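Local structure of GH3 beta-N-acetylglucosaminidase (Paenibacillaceae, 6K5J) at residues 13-17 against 312-317; 37-43 against 305-309; 120-124 against 361-365; 365-370 against 508-512. The protein releases terminal, non-reducing beta-linked N-acetylglucosamine residues from their glycosides, as a glycoside hydrolase of family 3. All blocks are in the same frame, centred on the assembly; numbering follows the deposited sequence.

Interaction 1: 13-17 against 312-317; sequences LKQKV and LLAAVE
At the outer end of the TIM-barrel domain of this family 3 enzyme, the short N-terminal helix 13-19 packs against the C-terminal end of helix 302-317, Leu13 and Val17 meeting Leu312, Leu313 and Val316. The two segments run at 127° to each other with their axes 10.2 Å apart, a spacing filled by branched aliphatic side chains; no hydrogen bond crosses it. Leu13 and Val17 stand one helical turn apart on the same face. Leu13 CD1 meets Val316 CG1 tip to tip at 3.8 Å, while its CG rests 3.8 Å from Leu313 CD1. Leu313 leaves its helix at an angle, but with CG anti to the backbone N (chi1 -174°) the isopropyl end comes nearer the other helix. Its other methyl, CD2, lies 4.1 Å from Lys14 CG, so the lysine takes part through its aliphatic stem. Val316 also touches Ile326 of helix 323-339, and Leu312 touches Val289 of helix 281-291, which ties the pair into the neighbouring helices. Val17, buried and compact, suits the place where the backbones come nearest, its CA 6.3 Å from that of Leu313. Of its two methyls, CG2 faces Leu313 CD1 at 4.2 Å, and CG1 sits 3.8 Å from Leu312 CB.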
loop_
_atom_site.group_PDB
_atom_site.type_symbol
_atom_site.label_atom_id
_atom_site.label_comp_id
_atom_site.label_asym_id
_atom_site.label_seq_id
_atom_site.Cartn_x
_atom_site.Cartn_y
_atom_site.Cartn_z
ATOM N N LEU A 13 29.019 -4.901 18.909
ATOM C CA LEU A 13 28.997 -4.793 17.458
ATOM C C LEU A 13 27.876 -5.632 16.859
ATOM O O LEU A 13 27.193 -5.188 15.930
ATOM C CB LEU A 13 30.344 -5.216 16.873
ATOM C CG LEU A 13 30.424 -5.179 15.345
ATOM C CD1 LEU A 13 29.989 -3.820 14.820
ATOM C CD2 LEU A 13 31.839 -5.505 14.874
ATOM N N LYS A 14 27.673 -6.850 17.370
ATOM C CA LYS A 14 26.615 -7.690 16.819
ATOM C C LYS A 14 25.237 -7.090 17.093
ATOM O O LYS A 14 24.330 -7.197 16.257
ATOM C CB LYS A 14 26.709 -9.109 17.387
ATOM C CG LYS A 14 27.476 -10.082 16.494
ATOM C CD LYS A 14 27.257 -11.542 16.916
ATOM C CE LYS A 14 25.836 -12.036 16.578
ATOM N NZ LYS A 14 25.447 -11.823 15.140
ATOM N N GLN A 15 25.053 -6.464 18.259
ATOM C CA GLN A 15 23.786 -5.787 18.526
ATOM C C GLN A 15 23.597 -4.578 17.618
ATOM O O GLN A 15 22.477 -4.292 17.183
ATOM C CB GLN A 15 23.708 -5.344 19.979
ATOM C CG GLN A 15 23.429 -6.431 20.985
ATOM C CD GLN A 15 23.521 -5.883 22.395
ATOM O OE1 GLN A 15 24.555 -5.338 22.791
ATOM N NE2 GLN A 15 22.432 -5.991 23.146
ATOM N N LYS A 16 24.665 -3.819 17.364
ATOM C CA LYS A 16 24.536 -2.664 16.480
ATOM C C LYS A 16 24.166 -3.106 15.075
ATOM O O LYS A 16 23.274 -2.520 14.445
ATOM C CB LYS A 16 25.834 -1.852 16.456
ATOM C CG LYS A 16 26.221 -1.220 17.792
ATOM C CD LYS A 16 27.471 -0.367 17.612
ATOM C CE LYS A 16 28.058 0.052 18.950
ATOM N NZ LYS A 16 29.290 0.866 18.752
ATOM N N VAL A 17 24.824 -4.151 14.575
ATOM C CA VAL A 17 24.515 -4.635 13.234
ATOM C C VAL A 17 23.082 -5.148 13.182
ATOM O O VAL A 17 22.351 -4.894 12.219
ATOM C CB VAL A 17 25.539 -5.705 12.805
ATOM C CG1 VAL A 17 24.990 -6.572 11.664
ATOM C CG2 VAL A 17 26.853 -5.038 12.388
ATOM N N LEU A 312 26.600 -7.803 6.629
ATOM C CA LEU A 312 26.816 -6.516 7.287
ATOM C C LEU A 312 27.910 -6.622 8.340
ATOM O O LEU A 312 28.790 -5.758 8.426
ATOM C CB LEU A 312 25.518 -6.012 7.923
ATOM C CG LEU A 312 24.480 -5.468 6.931
ATOM C CD1 LEU A 312 23.133 -5.256 7.633
ATOM C CD2 LEU A 312 24.976 -4.177 6.305
ATOM N N LEU A 313 27.867 -7.680 9.152
ATOM C CA LEU A 313 28.914 -7.891 10.144
ATOM C C LEU A 313 30.277 -8.055 9.475
ATOM O O LEU A 313 31.268 -7.448 9.903
ATOM C CB LEU A 313 28.579 -9.107 11.004
ATOM C CG LEU A 313 29.544 -9.343 12.164
ATOM C CD1 LEU A 313 29.463 -8.206 13.174
ATOM C CD2 LEU A 313 29.273 -10.682 12.840
ATOM N N ALA A 314 30.346 -8.865 8.417
ATOM C CA ALA A 314 31.623 -9.089 7.741
ATOM C C ALA A 314 32.169 -7.799 7.143
ATOM O O ALA A 314 33.388 -7.579 7.128
ATOM C CB ALA A 314 31.468 -10.156 6.655
ATOM N N ALA A 315 31.281 -6.934 6.646
ATOM C CA ALA A 315 31.711 -5.667 6.063
ATOM C C ALA A 315 32.324 -4.746 7.113
ATOM O O ALA A 315 33.293 -4.033 6.827
ATOM C CB ALA A 315 30.533 -4.982 5.369
ATOM N N VAL A 316 31.782 -4.741 8.334
ATOM C CA VAL A 316 32.422 -3.968 9.397
ATOM C C VAL A 316 33.739 -4.616 9.796
ATOM O O VAL A 316 34.743 -3.931 10.019
ATOM C CB VAL A 316 31.488 -3.819 10.612
ATOM C CG1 VAL A 316 32.214 -3.092 11.766
ATOM C CG2 VAL A 316 30.207 -3.089 10.211
ATOM N N GLU A 317 33.765 -5.945 9.872
ATOM C CA GLU A 317 34.973 -6.617 10.332
ATOM C C GLU A 317 36.101 -6.535 9.313
ATOM O O GLU A 317 37.273 -6.602 9.702
ATOM C CB GLU A 317 34.648 -8.064 10.681
ATOM C CG GLU A 317 33.787 -8.176 11.952
ATOM C CD GLU A 317 33.489 -9.617 12.326
ATOM O OE1 GLU A 317 33.553 -10.494 11.431
ATOM O OE2 GLU A 317 33.193 -9.868 13.513
#

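Interaction 2: 37-43 against 305-309; sequences LITEDHV and QKAAL
Asp41, just beyond helix 32-39, reaches toward helix 302-317 and meets Leu309 with its carbon atoms and Lys306 with its carboxylate. Its CB lies 3.6 Å from Leu309 CD1, and CG is still within 3.9 Å of that same methyl. CG stands anti to the carbonyl carbon (chi1 -59°), which carries the carboxylate on toward the lysine. There OD1 takes a salt bridge of 2.7 Å from Lys306 NZ, approached on its syn side but 30° out of the carboxylate plane. OD2 lies 3.7 Å from Lys306 CD and is buried without a hydrogen-bonding partner. Lysine fits here because its long chain, bent at chi2 and chi4, can leave the helix at an angle and still bring NZ to OD1. Leu309 CD1 also packs 4.3 Å from Val43 CG1. Farther along, Leu37 CD1 lies 3.6 Å from Gln305 OE1, while Gln305 NE2 donates to the carbonyls of Gly24 and Val298. Val43 leads directly into strand 45-47, and Leu309 also touches Val21 of strand 21-23: the turn between helix 32-39 and strand 45-47 packs on helix 302-317, which follows strand 296-298, the neighbour of strand 21-23, as in a TIM barrel.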
loop_
_atom_site.group_PDB
_atom_site.type_symbol
_atom_site.label_atom_id
_atom_site.label_comp_id
_atom_site.label_asym_id
_atom_site.label_seq_id
_atom_site.Cartn_x
_atom_site.Cartn_y
_atom_site.Cartn_z
ATOM N N LEU A 37 16.074 -14.692 15.765
ATOM C CA LEU A 37 16.340 -13.377 15.188
ATOM C C LEU A 37 16.457 -12.319 16.279
ATOM O O LEU A 37 17.337 -11.451 16.225
ATOM C CB LEU A 37 15.232 -12.997 14.202
ATOM C CG LEU A 37 15.181 -13.727 12.849
ATOM C CD1 LEU A 37 13.863 -13.449 12.144
ATOM C CD2 LEU A 37 16.347 -13.325 11.988
ATOM N N ILE A 38 15.580 -12.380 17.278
ATOM C CA ILE A 38 15.582 -11.370 18.328
ATOM C C ILE A 38 16.717 -11.614 19.313
ATOM O O ILE A 38 17.492 -10.702 19.615
ATOM C CB ILE A 38 14.219 -11.335 19.040
ATOM C CG1 ILE A 38 13.123 -10.841 18.092
ATOM C CG2 ILE A 38 14.303 -10.452 20.287
ATOM C CD1 ILE A 38 11.711 -11.100 18.626
ATOM N N THR A 39 16.834 -12.846 19.828
ATOM C CA THR A 39 17.764 -13.099 20.931
ATOM C C THR A 39 19.182 -13.381 20.453
ATOM O O THR A 39 20.141 -13.021 21.140
ATOM C CB THR A 39 17.275 -14.266 21.791
ATOM O OG1 THR A 39 17.357 -15.485 21.042
ATOM C CG2 THR A 39 15.836 -14.035 22.242
ATOM N N GLU A 40 19.350 -14.010 19.297
ATOM C CA GLU A 40 20.687 -14.343 18.825
ATOM C C GLU A 40 21.205 -13.379 17.775
ATOM O O GLU A 40 22.391 -13.053 17.780
ATOM C CB GLU A 40 20.710 -15.770 18.279
ATOM C CG GLU A 40 20.276 -16.769 19.346
ATOM C CD GLU A 40 20.307 -18.202 18.868
ATOM O OE1 GLU A 40 20.902 -18.464 17.798
ATOM O OE2 GLU A 40 19.737 -19.069 19.569
ATOM N N ASP A 41 20.351 -12.898 16.879
ATOM C CA ASP A 41 20.802 -11.960 15.866
ATOM C C ASP A 41 20.507 -10.511 16.224
ATOM O O ASP A 41 20.952 -9.615 15.507
ATOM C CB ASP A 41 20.174 -12.311 14.518
ATOM C CG ASP A 41 20.522 -13.731 14.074
ATOM O OD1 ASP A 41 21.720 -14.082 14.114
ATOM O OD2 ASP A 41 19.603 -14.486 13.697
ATOM N N HIS A 42 19.780 -10.265 17.311
ATOM C CA HIS A 42 19.579 -8.915 17.839
ATOM C C HIS A 42 18.883 -8.003 16.827
ATOM O O HIS A 42 19.190 -6.810 16.737
ATOM C CB HIS A 42 20.908 -8.290 18.293
ATOM C CG HIS A 42 21.759 -9.196 19.132
ATOM N ND1 HIS A 42 21.454 -9.503 20.443
ATOM C CD2 HIS A 42 22.910 -9.855 18.852
ATOM C CE1 HIS A 42 22.379 -10.312 20.931
ATOM N NE2 HIS A 42 23.276 -10.538 19.989
ATOM N N VAL A 43 17.937 -8.555 16.056
ATOM C CA VAL A 43 17.295 -7.747 15.022
ATOM C C VAL A 43 16.611 -6.532 15.646
ATOM O O VAL A 43 16.129 -6.563 16.785
ATOM C CB VAL A 43 16.277 -8.534 14.176
ATOM C CG1 VAL A 43 16.984 -9.576 13.304
ATOM C CG2 VAL A 43 15.182 -9.152 15.072
ATOM N N GLN A 305 17.626 -13.355 5.378
ATOM C CA GLN A 305 17.786 -12.471 6.530
ATOM C C GLN A 305 19.142 -12.695 7.190
ATOM O O GLN A 305 19.864 -11.740 7.493
ATOM C CB GLN A 305 16.646 -12.693 7.530
ATOM C CG GLN A 305 15.274 -12.330 6.975
ATOM C CD GLN A 305 14.132 -13.019 7.696
ATOM O OE1 GLN A 305 14.350 -13.841 8.586
ATOM N NE2 GLN A 305 12.899 -12.696 7.297
ATOM N N LYS A 306 19.510 -13.961 7.410
ATOM C CA LYS A 306 20.822 -14.272 7.981
ATOM C C LYS A 306 21.954 -13.873 7.039
ATOM O O LYS A 306 23.025 -13.458 7.498
ATOM C CB LYS A 306 20.910 -15.768 8.317
ATOM C CG LYS A 306 21.926 -16.114 9.414
ATOM C CD LYS A 306 21.344 -15.879 10.805
ATOM C CE LYS A 306 22.230 -16.459 11.911
ATOM N NZ LYS A 306 23.284 -15.514 12.388
ATOM N N ALA A 307 21.742 -13.988 5.726
ATOM C CA ALA A 307 22.782 -13.574 4.788
ATOM C C ALA A 307 23.057 -12.079 4.899
ATOM O O ALA A 307 24.219 -11.654 4.887
ATOM C CB ALA A 307 22.391 -13.946 3.358
ATOM N N ALA A 308 22.001 -11.264 5.010
ATOM C CA ALA A 308 22.183 -9.824 5.192
ATOM C C ALA A 308 22.914 -9.520 6.495
ATOM O O ALA A 308 23.849 -8.712 6.524
ATOM C CB ALA A 308 20.825 -9.119 5.172
ATOM N N LEU A 309 22.488 -10.152 7.585
ATOM C CA LEU A 309 23.124 -9.931 8.880
ATOM C C LEU A 309 24.600 -10.314 8.843
ATOM O O LEU A 309 25.459 -9.577 9.350
ATOM C CB LEU A 309 22.391 -10.730 9.963
ATOM C CG LEU A 309 21.057 -10.196 10.492
ATOM C CD1 LEU A 309 20.197 -11.335 11.076
ATOM C CD2 LEU A 309 21.280 -9.098 11.523
#

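Interaction 3: 120-124 against 361-365; sequences IIGSE and KTELV
Ile120 and Lys361 slide past each other in opposite directions where helix 111-127 of the TIM-barrel domain faces helix 359-372, which leads into strand 374-377 of the mixed six-stranded sheet; the segments run nearly antiparallel at 154°. The aliphatic part of the lysine lies along the isoleucine, with Lys361 CD 4.0 Å from Ile120 CG2. Ile120 CD1 rests against two side chains one turn on, 3.9 Å from Val365 CG1 and 4.2 Å from Leu364 CD2. A long beta-branched residue suits the 12.8 Å between the segment axes. The lysine goes on to Glu124, one turn after Ile120, where NZ donates to OE2 at 2.7 Å through the anti lone pair of that oxygen. A bend at chi3 (-71°) turns the lysine end to the carboxylate, which arrives from the opposite direction on an extended chain. In the next shell, Thr97 OG1 is hydrogen-bonded to the same Glu124 OE2, and the carbonyl of Leu356 takes a further bond from Lys361 NZ. Both ends of the salt bridge thus have second partners, so the buried charge of Glu124 is probably well compensated and the ammonium group probably held in orientation by its two acceptors.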
loop_
_atom_site.group_PDB
_atom_site.type_symbol
_atom_site.label_atom_id
_atom_site.label_comp_id
_atom_site.label_asym_id
_atom_site.label_seq_id
_atom_site.Cartn_x
_atom_site.Cartn_y
_atom_site.Cartn_z
ATOM N N ILE A 120 -7.276 6.685 11.885
ATOM C CA ILE A 120 -7.967 5.442 12.217
ATOM C C ILE A 120 -7.023 4.256 12.058
ATOM O O ILE A 120 -6.906 3.409 12.954
ATOM C CB ILE A 120 -9.224 5.264 11.350
ATOM C CG1 ILE A 120 -10.329 6.226 11.788
ATOM C CG2 ILE A 120 -9.714 3.822 11.441
ATOM C CD1 ILE A 120 -11.492 6.262 10.792
ATOM N N ILE A 121 -6.348 4.165 10.905
ATOM C CA ILE A 121 -5.391 3.072 10.705
ATOM C C ILE A 121 -4.367 3.051 11.834
ATOM O O ILE A 121 -4.073 1.998 12.415
ATOM C CB ILE A 121 -4.688 3.195 9.340
ATOM C CG1 ILE A 121 -5.647 2.864 8.186
ATOM C CG2 ILE A 121 -3.461 2.252 9.295
ATOM C CD1 ILE A 121 -5.089 3.263 6.788
ATOM N N GLY A 122 -3.786 4.213 12.134
ATOM C CA GLY A 122 -2.708 4.257 13.110
ATOM C C GLY A 122 -3.178 3.963 14.522
ATOM O O GLY A 122 -2.467 3.326 15.304
ATOM N N SER A 123 -4.376 4.437 14.873
ATOM C CA SER A 123 -4.932 4.159 16.194
ATOM C C SER A 123 -5.139 2.671 16.381
ATOM O O SER A 123 -4.836 2.114 17.443
ATOM C CB SER A 123 -6.273 4.880 16.367
ATOM O OG SER A 123 -6.058 6.257 16.573
ATOM N N GLU A 124 -5.681 2.016 15.360
ATOM C CA GLU A 124 -5.932 0.589 15.460
ATOM C C GLU A 124 -4.624 -0.200 15.440
ATOM O O GLU A 124 -4.468 -1.163 16.198
ATOM C CB GLU A 124 -6.895 0.174 14.346
ATOM C CG GLU A 124 -8.231 0.953 14.455
ATOM C CD GLU A 124 -9.317 0.490 13.489
ATOM O OE1 GLU A 124 -8.991 -0.211 12.517
ATOM O OE2 GLU A 124 -10.501 0.855 13.694
ATOM N N LYS A 361 -16.427 5.094 13.509
ATOM C CA LYS A 361 -15.356 5.017 12.521
ATOM C C LYS A 361 -15.872 4.489 11.187
ATOM O O LYS A 361 -15.466 4.968 10.119
ATOM C CB LYS A 361 -14.211 4.145 13.057
ATOM C CG LYS A 361 -13.383 4.821 14.140
ATOM C CD LYS A 361 -12.204 3.947 14.602
ATOM C CE LYS A 361 -12.685 2.755 15.417
ATOM N NZ LYS A 361 -11.542 1.944 15.962
ATOM N N THR A 362 -16.767 3.506 11.221
ATOM C CA THR A 362 -17.331 2.989 9.981
ATOM C C THR A 362 -18.120 4.069 9.252
ATOM O O THR A 362 -17.993 4.230 8.035
ATOM C CB THR A 362 -18.223 1.780 10.273
ATOM O OG1 THR A 362 -17.436 0.728 10.851
ATOM C CG2 THR A 362 -18.910 1.275 8.982
ATOM N N GLU A 363 -18.936 4.830 9.983
ATOM C CA GLU A 363 -19.719 5.871 9.322
ATOM C C GLU A 363 -18.834 6.998 8.815
ATOM O O GLU A 363 -19.124 7.588 7.769
ATOM C CB GLU A 363 -20.796 6.391 10.273
ATOM C CG GLU A 363 -21.888 5.355 10.479
ATOM C CD GLU A 363 -22.748 5.634 11.690
ATOM O OE1 GLU A 363 -22.563 6.696 12.324
ATOM O OE2 GLU A 363 -23.622 4.795 11.987
ATOM N N LEU A 364 -17.740 7.286 9.516
ATOM C CA LEU A 364 -16.792 8.282 9.033
ATOM C C LEU A 364 -16.203 7.882 7.677
ATOM O O LEU A 364 -16.132 8.704 6.755
ATOM C CB LEU A 364 -15.678 8.476 10.063
ATOM C CG LEU A 364 -14.725 9.653 9.857
ATOM C CD1 LEU A 364 -14.160 10.093 11.198
ATOM C CD2 LEU A 364 -13.587 9.321 8.892
ATOM N N VAL A 365 -15.736 6.632 7.547
ATOM C CA VAL A 365 -15.113 6.232 6.284
ATOM C C VAL A 365 -16.168 6.082 5.192
ATOM O O VAL A 365 -15.877 6.304 4.010
ATOM C CB VAL A 365 -14.263 4.946 6.435
ATOM C CG1 VAL A 365 -13.130 5.143 7.450
ATOM C CG2 VAL A 365 -15.103 3.758 6.790
#

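Interaction 4: 365-370 against 508-512; sequences VERISE and SAMRA
Two carboxylates meet the guanidinium of Arg511 in different ways. Glu370 OE2 comes to its edge, using the anti lone pair and lying in the guanidinium plane, and takes a nearly straight bond from Arg511 NH1 (2.7 Å, 170°). Glu366 instead stacks its carboxylate over one face, the two planes 6° apart; its OE1 is 3.6 Å from Arg511 NE and interacts by charge alone, since no N-H points at it. Arginine suits this network because its flat cation can use edge and face together, and its extended chain spans the distance. Segments 365-370 and 508-512, on helices 359-372 and 507-517, run at 54° to each other; strand 374-377, after the first helix, lies at an edge of the mixed six-stranded sheet, beside strand 499-501. One water donates to Glu366 O and Ser508 O and accepts from Arg511 NH1. Ser369 OG and Ser508 OG share a short hydrogen bond of 2.6 Å. Small residues permit the segment axes to approach to 8.1 Å. Carbon contacts complete it: Glu366 CG lies 3.7 Å from Arg511 CD, and Ala512 CB 4.0 Å from Ser369 CB, its methyl also 3.4 Å from Ser369 O.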
loop_
_atom_site.group_PDB
_atom_site.type_symbol
_atom_site.label_atom_id
_atom_site.label_comp_id
_atom_site.label_asym_id
_atom_site.label_seq_id
_atom_site.Cartn_x
_atom_site.Cartn_y
_atom_site.Cartn_z
ATOM N N VAL A 365 -15.736 6.632 7.547
ATOM C CA VAL A 365 -15.113 6.232 6.284
ATOM C C VAL A 365 -16.168 6.082 5.192
ATOM O O VAL A 365 -15.877 6.304 4.010
ATOM C CB VAL A 365 -14.263 4.946 6.435
ATOM C CG1 VAL A 365 -13.130 5.143 7.450
ATOM C CG2 VAL A 365 -15.103 3.758 6.790
ATOM N N GLU A 366 -17.400 5.717 5.558
ATOM C CA GLU A 366 -18.492 5.730 4.585
ATOM C C GLU A 366 -18.686 7.124 3.994
ATOM O O GLU A 366 -18.867 7.281 2.779
ATOM C CB GLU A 366 -19.782 5.234 5.245
ATOM C CG GLU A 366 -19.805 3.709 5.394
ATOM C CD GLU A 366 -20.998 3.194 6.167
ATOM O OE1 GLU A 366 -21.775 4.019 6.709
ATOM O OE2 GLU A 366 -21.151 1.951 6.231
ATOM N N ARG A 367 -18.614 8.153 4.832
ATOM C CA ARG A 367 -18.783 9.506 4.323
ATOM C C ARG A 367 -17.621 9.920 3.429
ATOM O O ARG A 367 -17.818 10.687 2.480
ATOM C CB ARG A 367 -18.977 10.467 5.491
ATOM C CG ARG A 367 -20.318 10.230 6.180
ATOM C CD ARG A 367 -20.606 11.244 7.295
ATOM N NE ARG A 367 -21.605 10.674 8.183
ATOM C CZ ARG A 367 -21.345 10.210 9.397
ATOM N NH1 ARG A 367 -20.113 10.281 9.885
ATOM N NH2 ARG A 367 -22.318 9.678 10.119
ATOM N N ILE A 368 -16.416 9.404 3.689
ATOM C CA ILE A 368 -15.283 9.649 2.795
ATOM C C ILE A 368 -15.559 9.075 1.408
ATOM O O ILE A 368 -15.381 9.752 0.389
ATOM C CB ILE A 368 -13.990 9.061 3.392
ATOM C CG1 ILE A 368 -13.617 9.769 4.700
ATOM C CG2 ILE A 368 -12.850 9.138 2.398
ATOM C CD1 ILE A 368 -12.356 9.224 5.312
ATOM N N SER A 369 -15.993 7.813 1.347
ATOM C CA SER A 369 -16.195 7.174 0.051
ATOM C C SER A 369 -17.324 7.825 -0.733
ATOM O O SER A 369 -17.287 7.832 -1.968
ATOM C CB SER A 369 -16.479 5.679 0.235
ATOM O OG SER A 369 -15.453 5.052 0.981
ATOM N N GLU A 370 -18.343 8.362 -0.046
ATOM C CA GLU A 370 -19.398 9.096 -0.752
ATOM C C GLU A 370 -18.833 10.267 -1.549
ATOM O O GLU A 370 -19.387 10.631 -2.592
ATOM C CB GLU A 370 -20.461 9.601 0.232
ATOM C CG GLU A 370 -21.267 8.484 0.917
ATOM C CD GLU A 370 -22.358 9.013 1.848
ATOM O OE1 GLU A 370 -22.653 10.225 1.811
ATOM O OE2 GLU A 370 -22.917 8.209 2.620
ATOM N N SER A 508 -16.925 0.422 2.047
ATOM C CA SER A 508 -17.466 1.773 1.968
ATOM C C SER A 508 -17.505 2.289 0.536
ATOM O O SER A 508 -18.386 3.085 0.201
ATOM C CB SER A 508 -16.668 2.728 2.863
ATOM O OG SER A 508 -15.338 2.887 2.396
ATOM N N ALA A 509 -16.564 1.864 -0.316
ATOM C CA ALA A 509 -16.591 2.299 -1.710
ATOM C C ALA A 509 -17.758 1.662 -2.450
ATOM O O ALA A 509 -18.398 2.305 -3.285
ATOM C CB ALA A 509 -15.270 1.954 -2.410
ATOM N N MET A 510 -18.067 0.406 -2.137
ATOM C CA MET A 510 -19.183 -0.243 -2.809
ATOM C C MET A 510 -20.518 0.275 -2.292
ATOM O O MET A 510 -21.487 0.356 -3.061
ATOM C CB MET A 510 -19.064 -1.761 -2.656
ATOM C CG MET A 510 -17.825 -2.353 -3.372
ATOM S SD MET A 510 -17.768 -2.016 -5.161
ATOM C CE MET A 510 -16.728 -0.535 -5.276
ATOM N N ARG A 511 -20.586 0.647 -1.013
ATOM C CA ARG A 511 -21.789 1.295 -0.492
ATOM C C ARG A 511 -22.040 2.611 -1.210
ATOM O O ARG A 511 -23.152 2.870 -1.676
ATOM C CB ARG A 511 -21.671 1.520 1.015
ATOM C CG ARG A 511 -22.837 2.335 1.627
ATOM C CD ARG A 511 -22.579 2.667 3.112
ATOM N NE ARG A 511 -23.618 3.548 3.653
ATOM C CZ ARG A 511 -23.618 4.873 3.548
ATOM N NH1 ARG A 511 -22.623 5.498 2.924
ATOM N NH2 ARG A 511 -24.621 5.580 4.074
ATOM N N ALA A 512 -20.999 3.444 -1.325
ATOM C CA ALA A 512 -21.135 4.733 -1.993
ATOM C C ALA A 512 -21.486 4.549 -3.461
ATOM O O ALA A 512 -22.318 5.281 -4.008
ATOM C CB ALA A 512 -19.839 5.532 -1.845
HETATM O O HOH W 1 -20.007 4.774 1.698
#

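The four contacts fall into two pairs, each pair sharing a helix. Interactions 1 and 2 share helix 302-317 and have centres 11 Å apart; they touch directly, Gln15 CG lying 3.7 Å from His42 ND1 and Val17 CG1 3.8 Å from Leu309 O. Interactions 3 and 4 share helix 359-372 and meet in Val365, which faces Ile120 in one and lies beside Ser508 in the other, their centres 13 Å apart. Interaction 3 joins the barrel domain to that helix, and interaction 4 carries the connection on to helix 507-517. Interactions 1 and 4 lie about 49 Å apart, centre to centre. In interaction 2, the Gln305 side chain is about 11 Å from a bound N-acetylglucosamine.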